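Local coordinates for aldehyde dehydrogenase (PDB 5MYP), which probably catalyses the NAD+-dependent oxidation of aldehydes to carboxylic acids, at residues A280-R283 with K284-G288; D289-L292 with K293-G297. One frame throughout, in Å; residues are numbered along the deposited sequence.

Overall arrangement
Contacts 1 and 2 are two local helical contacts in series: contact 1 forms the C-terminal end of helix 272-287, and contact 2 takes in helix 289-296, reached through the single residue G288. Their centres lie about 12 Å apart, on the same side of the chain's centre, about 27 and 33 Å from it. L292 of contact 2 joins them, its CD2 packing 3.8 Å from NH2 of R283 and 4.0 Å from CD1 of L287. Both also pack on strand 346-353 of a mixed sheet. Together they are two consecutive helices separated by one glycine, at the periphery of an aldehyde dehydrogenase subunit, away from the predicted active-site residues E223 and C259.

Contact 1: A280-R283 with K284-G288; sequences AEAR and KAMLG
Local contacts between successive turns, i to i+4, join 280-283 to 284-288 at the C-terminal end of helix 272-287. R283 and L287 meet on the flank that packs on strand 346-353, where CG of R283 lies 3.8 Å from CD1 of L287 and the two side chains cross at a slant. A trans first torsion (chi1 -167°) takes the arginine chain away from its own N, and the rotation about the CG-CD bond (chi3 79°) turns the guanidinium so that a water sits at its edge, in plane. That water accepts from NE of R283 at 2.8 Å and donates to O of A280 at 2.7 Å, giving this carbonyl a second partner besides N of K284; NZ of K284 reaches the water only weakly. The regular alpha-helical ladder runs on through M286 N to A282 O (3.0 Å) and L287 N to R283 O (3.0 Å); G288, with positive phi, then ends helix 272-287 and sits at the N-cap of helix 289-296. NH2 of R283 is paired beyond the turn, in a salt bridge to E339 and a hydrogen bond to the carbonyl of P349, which ties the helix to strand 346-353 and to the loop carrying E339. On another flank CB of A282 touches CE of M286 at 4.4 Å, the methionine chain being extended beyond CG; M286 packs on helix 240-252 and on F474 of the second subunit.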
ATOM      1  N   ALA A 280     -28.258  29.764  -5.853  1.00 18.41           N
ATOM      2  CA  ALA A 280     -28.134  31.193  -6.169  1.00 18.72           C
ATOM      3  C   ALA A 280     -28.257  32.057  -4.916  1.00 18.97           C
ATOM      4  O   ALA A 280     -27.459  32.969  -4.717  1.00 19.05           O
ATOM      5  CB  ALA A 280     -29.173  31.618  -7.202  1.00 18.88           C
ATOM      6  N   GLU A 281     -29.243  31.757  -4.073  1.00 19.34           N
ATOM      7  CA  GLU A 281     -29.428  32.486  -2.812  1.00 19.77           C
ATOM      8  C   GLU A 281     -28.251  32.300  -1.859  1.00 18.96           C
ATOM      9  O   GLU A 281     -27.787  33.273  -1.263  1.00 18.47           O
ATOM     10  CB  GLU A 281     -30.740  32.087  -2.114  1.00 20.86           C
ATOM     11  CG  GLU A 281     -32.006  32.537  -2.839  1.00 22.35           C
ATOM     12  CD  GLU A 281     -32.038  34.033  -3.117  1.00 23.78           C
ATOM     13  OE1 GLU A 281     -31.789  34.822  -2.176  1.00 25.58           O
ATOM     14  OE2 GLU A 281     -32.301  34.423  -4.277  1.00 25.19           O
ATOM     15  N   ALA A 282     -27.769  31.061  -1.731  1.00 18.35           N
ATOM     16  CA  ALA A 282     -26.590  30.766  -0.911  1.00 17.91           C
ATOM     17  C   ALA A 282     -25.354  31.541  -1.382  1.00 17.78           C
ATOM     18  O   ALA A 282     -24.612  32.087  -0.560  1.00 17.50           O
ATOM     19  CB  ALA A 282     -26.304  29.270  -0.906  1.00 17.86           C
ATOM     20  N   ARG A 283     -25.155  31.596  -2.700  1.00 17.76           N
ATOM     21  CA  ARG A 283     -24.026  32.324  -3.296  1.00 18.07           C
ATOM     22  C   ARG A 283     -24.049  33.818  -2.957  1.00 18.93           C
ATOM     23  O   ARG A 283     -23.019  34.381  -2.574  1.00 18.63           O
ATOM     24  CB  ARG A 283     -24.007  32.145  -4.816  1.00 17.49           C
ATOM     25  CG  ARG A 283     -22.718  32.591  -5.486  1.00 17.33           C
ATOM     26  CD  ARG A 283     -22.823  32.493  -7.000  1.00 17.20           C
ATOM     27  NE  ARG A 283     -23.565  33.626  -7.572  1.00 16.80           N
ATOM     28  CZ  ARG A 283     -23.148  34.434  -8.554  1.00 16.66           C
ATOM     29  NH1 ARG A 283     -23.934  35.431  -8.951  1.00 16.63           N
ATOM     30  NH2 ARG A 283     -21.974  34.263  -9.159  1.00 16.45           N
ATOM     31  N   LYS A 284     -25.217  34.447  -3.114  1.00 20.10           N
ATOM     32  CA  LYS A 284     -25.405  35.868  -2.770  1.00 21.55           C
ATOM     33  C   LYS A 284     -25.105  36.129  -1.300  1.00 21.16           C
ATOM     34  O   LYS A 284     -24.403  37.086  -0.971  1.00 21.31           O
ATOM     35  CB  LYS A 284     -26.839  36.330  -3.067  1.00 22.93           C
ATOM     36  CG  LYS A 284     -27.183  36.429  -4.543  1.00 24.26           C
ATOM     37  CD  LYS A 284     -28.660  36.751  -4.760  1.00 25.30           C
ATOM     38  CE  LYS A 284     -29.188  36.169  -6.064  1.00 26.06           C
ATOM     39  NZ  LYS A 284     -28.409  36.608  -7.255  1.00 26.97           N
ATOM     40  N   ALA A 285     -25.644  35.275  -0.433  1.00 20.90           N
ATOM     41  CA  ALA A 285     -25.426  35.372   1.012  1.00 21.09           C
ATOM     42  C   ALA A 285     -23.943  35.293   1.395  1.00 21.20           C
ATOM     43  O   ALA A 285     -23.462  36.117   2.176  1.00 21.13           O
ATOM     44  CB  ALA A 285     -26.210  34.288   1.736  1.00 20.97           C
ATOM     45  N   MET A 286     -23.221  34.331   0.823  1.00 20.92           N
ATOM     46  CA  MET A 286     -21.816  34.095   1.189  1.00 21.34           C
ATOM     47  C   MET A 286     -20.830  35.116   0.609  1.00 21.63           C
ATOM     48  O   MET A 286     -19.864  35.480   1.277  1.00 21.35           O
ATOM     49  CB  MET A 286     -21.393  32.674   0.802  1.00 21.39           C
ATOM     50  CG  MET A 286     -22.086  31.615   1.635  1.00 21.30           C
ATOM     51  SD  MET A 286     -21.628  29.927   1.187  1.00 21.43           S
ATOM     52  CE  MET A 286     -22.938  29.013   1.992  1.00 21.38           C
ATOM     53  N   LEU A 287     -21.059  35.569  -0.621  1.00 21.90           N
ATOM     54  CA  LEU A 287     -20.143  36.512  -1.275  1.00 22.53           C
ATOM     55  C   LEU A 287     -20.499  37.973  -1.026  1.00 22.84           C
ATOM     56  O   LEU A 287     -19.615  38.833  -1.062  1.00 22.43           O
ATOM     57  CB  LEU A 287     -20.085  36.246  -2.780  1.00 22.71           C
ATOM     58  CG  LEU A 287     -19.593  34.851  -3.168  1.00 23.04           C
ATOM     59  CD1 LEU A 287     -19.633  34.667  -4.673  1.00 23.37           C
ATOM     60  CD2 LEU A 287     -18.191  34.574  -2.631  1.00 23.09           C
ATOM     61  N   GLY A 288     -21.780  38.248  -0.783  1.00 23.28           N
ATOM     62  CA  GLY A 288     -22.261  39.611  -0.555  1.00 24.19           C
ATOM     63  C   GLY A 288     -22.617  40.324  -1.846  1.00 24.78           C
ATOM     64  O   GLY A 288     -22.035  40.060  -2.896  1.00 23.93           O
TER
HETATM   65  O   HOH W   1     -26.231  34.027  -6.902  1.00 17.63           O

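Contact 2: D289-L292 with K293-G297; sequences DKFL and KVLKG
The short amphipathic helix 289-296 holds this contact, whose polar flank carries an i to i+4 salt bridge between D289 and K293. NZ of K293 stands 2.8 Å from OD2 of D289, on its syn side and 21° out of the carboxylate plane. The lysine runs out straight beyond CG and crosses the carboxylate at an angle, its CE 3.1 Å from OD2 of D289. With CG of D289 anti to its own N (chi1 -172°), the acid group leans on toward the next turn, where the ammonium can meet it. The same two residues are also linked by their backbones, N of K293 donating to O of D289 at 2.9 Å. On the buried flank F291 and L295 lie side by side and point the same way: CD2 of L295 approaches the ring obliquely, 4.0 Å from CE2 of F291. Both side chains pack on L308 of helix 304-309 and on T346 of strand 346-353. CG2 of V294 comes 3.2 Å from O of K290, and V294 also meets K304 and F307 of helix 304-309. The ladder's last regular bond is K296 N to L292 O, 2.8 Å. G297 then takes positive phi (93°), its N weakly bonded to O of V294 while N of E298 returns to O of K293, which makes it the C-prime glycine of a Schellman motif that ends the helix.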
ATOM      1  N   ASP A 289     -23.562  41.256  -1.742  1.00 25.73           N
ATOM      2  CA  ASP A 289     -24.115  41.978  -2.890  1.00 26.16           C
ATOM      3  C   ASP A 289     -23.073  42.878  -3.561  1.00 24.56           C
ATOM      4  O   ASP A 289     -22.953  42.878  -4.791  1.00 23.63           O
ATOM      5  CB  ASP A 289     -25.334  42.805  -2.442  1.00 27.64           C
ATOM      6  CG  ASP A 289     -26.100  43.432  -3.605  1.00 29.73           C
ATOM      7  OD1 ASP A 289     -26.343  42.754  -4.628  1.00 31.87           O
ATOM      8  OD2 ASP A 289     -26.485  44.614  -3.482  1.00 31.91           O
ATOM      9  N   LYS A 290     -22.320  43.630  -2.757  1.00 23.73           N
ATOM     10  CA  LYS A 290     -21.349  44.593  -3.292  1.00 23.41           C
ATOM     11  C   LYS A 290     -20.253  43.926  -4.126  1.00 22.26           C
ATOM     12  O   LYS A 290     -19.925  44.411  -5.210  1.00 21.56           O
ATOM     13  CB  LYS A 290     -20.717  45.445  -2.184  1.00 24.08           C
ATOM     14  CG  LYS A 290     -19.867  46.587  -2.727  1.00 24.80           C
ATOM     15  CD  LYS A 290     -19.543  47.646  -1.685  1.00 25.47           C
ATOM     16  CE  LYS A 290     -18.648  48.716  -2.287  1.00 25.56           C
ATOM     17  NZ  LYS A 290     -18.585  49.945  -1.453  1.00 26.16           N
ATOM     18  N   PHE A 291     -19.698  42.823  -3.623  1.00 21.26           N
ATOM     19  CA  PHE A 291     -18.672  42.071  -4.360  1.00 20.70           C
ATOM     20  C   PHE A 291     -19.190  41.645  -5.737  1.00 20.05           C
ATOM     21  O   PHE A 291     -18.539  41.899  -6.750  1.00 19.28           O
ATOM     22  CB  PHE A 291     -18.196  40.846  -3.563  1.00 20.77           C
ATOM     23  CG  PHE A 291     -17.257  39.953  -4.329  1.00 20.68           C
ATOM     24  CD1 PHE A 291     -15.912  40.285  -4.458  1.00 20.86           C
ATOM     25  CD2 PHE A 291     -17.719  38.787  -4.940  1.00 20.93           C
ATOM     26  CE1 PHE A 291     -15.044  39.463  -5.170  1.00 20.76           C
ATOM     27  CE2 PHE A 291     -16.859  37.969  -5.655  1.00 20.66           C
ATOM     28  CZ  PHE A 291     -15.520  38.312  -5.770  1.00 20.65           C
ATOM     29  N   LEU A 292     -20.364  41.015  -5.759  1.00 19.78           N
ATOM     30  CA  LEU A 292     -20.965  40.540  -7.008  1.00 20.37           C
ATOM     31  C   LEU A 292     -21.305  41.680  -7.970  1.00 20.49           C
ATOM     32  O   LEU A 292     -21.009  41.586  -9.158  1.00 20.24           O
ATOM     33  CB  LEU A 292     -22.209  39.681  -6.730  1.00 20.52           C
ATOM     34  CG  LEU A 292     -21.946  38.294  -6.136  1.00 20.63           C
ATOM     35  CD1 LEU A 292     -23.249  37.648  -5.680  1.00 20.77           C
ATOM     36  CD2 LEU A 292     -21.214  37.406  -7.132  1.00 20.67           C
ATOM     37  N   LYS A 293     -21.896  42.757  -7.451  1.00 20.92           N
ATOM     38  CA  LYS A 293     -22.213  43.937  -8.271  1.00 21.45           C
ATOM     39  C   LYS A 293     -20.980  44.543  -8.947  1.00 20.95           C
ATOM     40  O   LYS A 293     -21.034  44.895 -10.132  1.00 20.16           O
ATOM     41  CB  LYS A 293     -22.915  45.015  -7.439  1.00 22.25           C
ATOM     42  CG  LYS A 293     -24.381  44.731  -7.169  1.00 23.32           C
ATOM     43  CD  LYS A 293     -24.940  45.749  -6.191  1.00 24.33           C
ATOM     44  CE  LYS A 293     -26.451  45.855  -6.275  1.00 24.93           C
ATOM     45  NZ  LYS A 293     -26.957  46.789  -5.231  1.00 25.38           N
ATOM     46  N   VAL A 294     -19.883  44.650  -8.195  1.00 20.90           N
ATOM     47  CA  VAL A 294     -18.625  45.199  -8.720  1.00 21.24           C
ATOM     48  C   VAL A 294     -18.034  44.268  -9.780  1.00 21.95           C
ATOM     49  O   VAL A 294     -17.607  44.724 -10.842  1.00 21.85           O
ATOM     50  CB  VAL A 294     -17.590  45.484  -7.594  1.00 21.12           C
ATOM     51  CG1 VAL A 294     -16.233  45.886  -8.165  1.00 21.05           C
ATOM     52  CG2 VAL A 294     -18.105  46.580  -6.666  1.00 21.00           C
ATOM     53  N   LEU A 295     -18.026  42.972  -9.484  1.00 22.85           N
ATOM     54  CA  LEU A 295     -17.547  41.962 -10.430  1.00 23.50           C
ATOM     55  C   LEU A 295     -18.395  41.901 -11.709  1.00 24.29           C
ATOM     56  O   LEU A 295     -17.845  41.751 -12.804  1.00 24.02           O
ATOM     57  CB  LEU A 295     -17.496  40.583  -9.757  1.00 23.30           C
ATOM     58  CG  LEU A 295     -16.737  39.458 -10.451  1.00 23.23           C
ATOM     59  CD1 LEU A 295     -15.292  39.836 -10.653  1.00 23.16           C
ATOM     60  CD2 LEU A 295     -16.865  38.206  -9.613  1.00 23.18           C
ATOM     61  N   LYS A 296     -19.715  42.021 -11.557  0.50 24.95           N
ATOM     62  CA  LYS A 296     -20.639  42.076 -12.691  0.50 25.74           C
ATOM     63  C   LYS A 296     -20.484  43.338 -13.546  0.50 26.07           C
ATOM     64  O   LYS A 296     -20.788  43.314 -14.741  0.50 26.47           O
ATOM     65  CB  LYS A 296     -22.085  41.997 -12.202  0.50 25.94           C
ATOM     66  CG  LYS A 296     -23.079  41.825 -13.337  0.50 26.27           C
ATOM     67  CD  LYS A 296     -22.661  40.699 -14.270  0.50 26.44           C
ATOM     68  CE  LYS A 296     -23.407  40.766 -15.593  0.50 26.47           C
ATOM     69  NZ  LYS A 296     -24.881  40.753 -15.397  0.50 26.50           N
ATOM     70  N   GLY A 297     -20.028  44.430 -12.929  1.00 26.23           N
ATOM     71  CA  GLY A 297     -19.907  45.730 -13.595  1.00 26.46           C
ATOM     72  C   GLY A 297     -21.144  46.596 -13.402  1.00 27.02           C
ATOM     73  O   GLY A 297     -21.327  47.574 -14.126  1.00 27.47           O
TER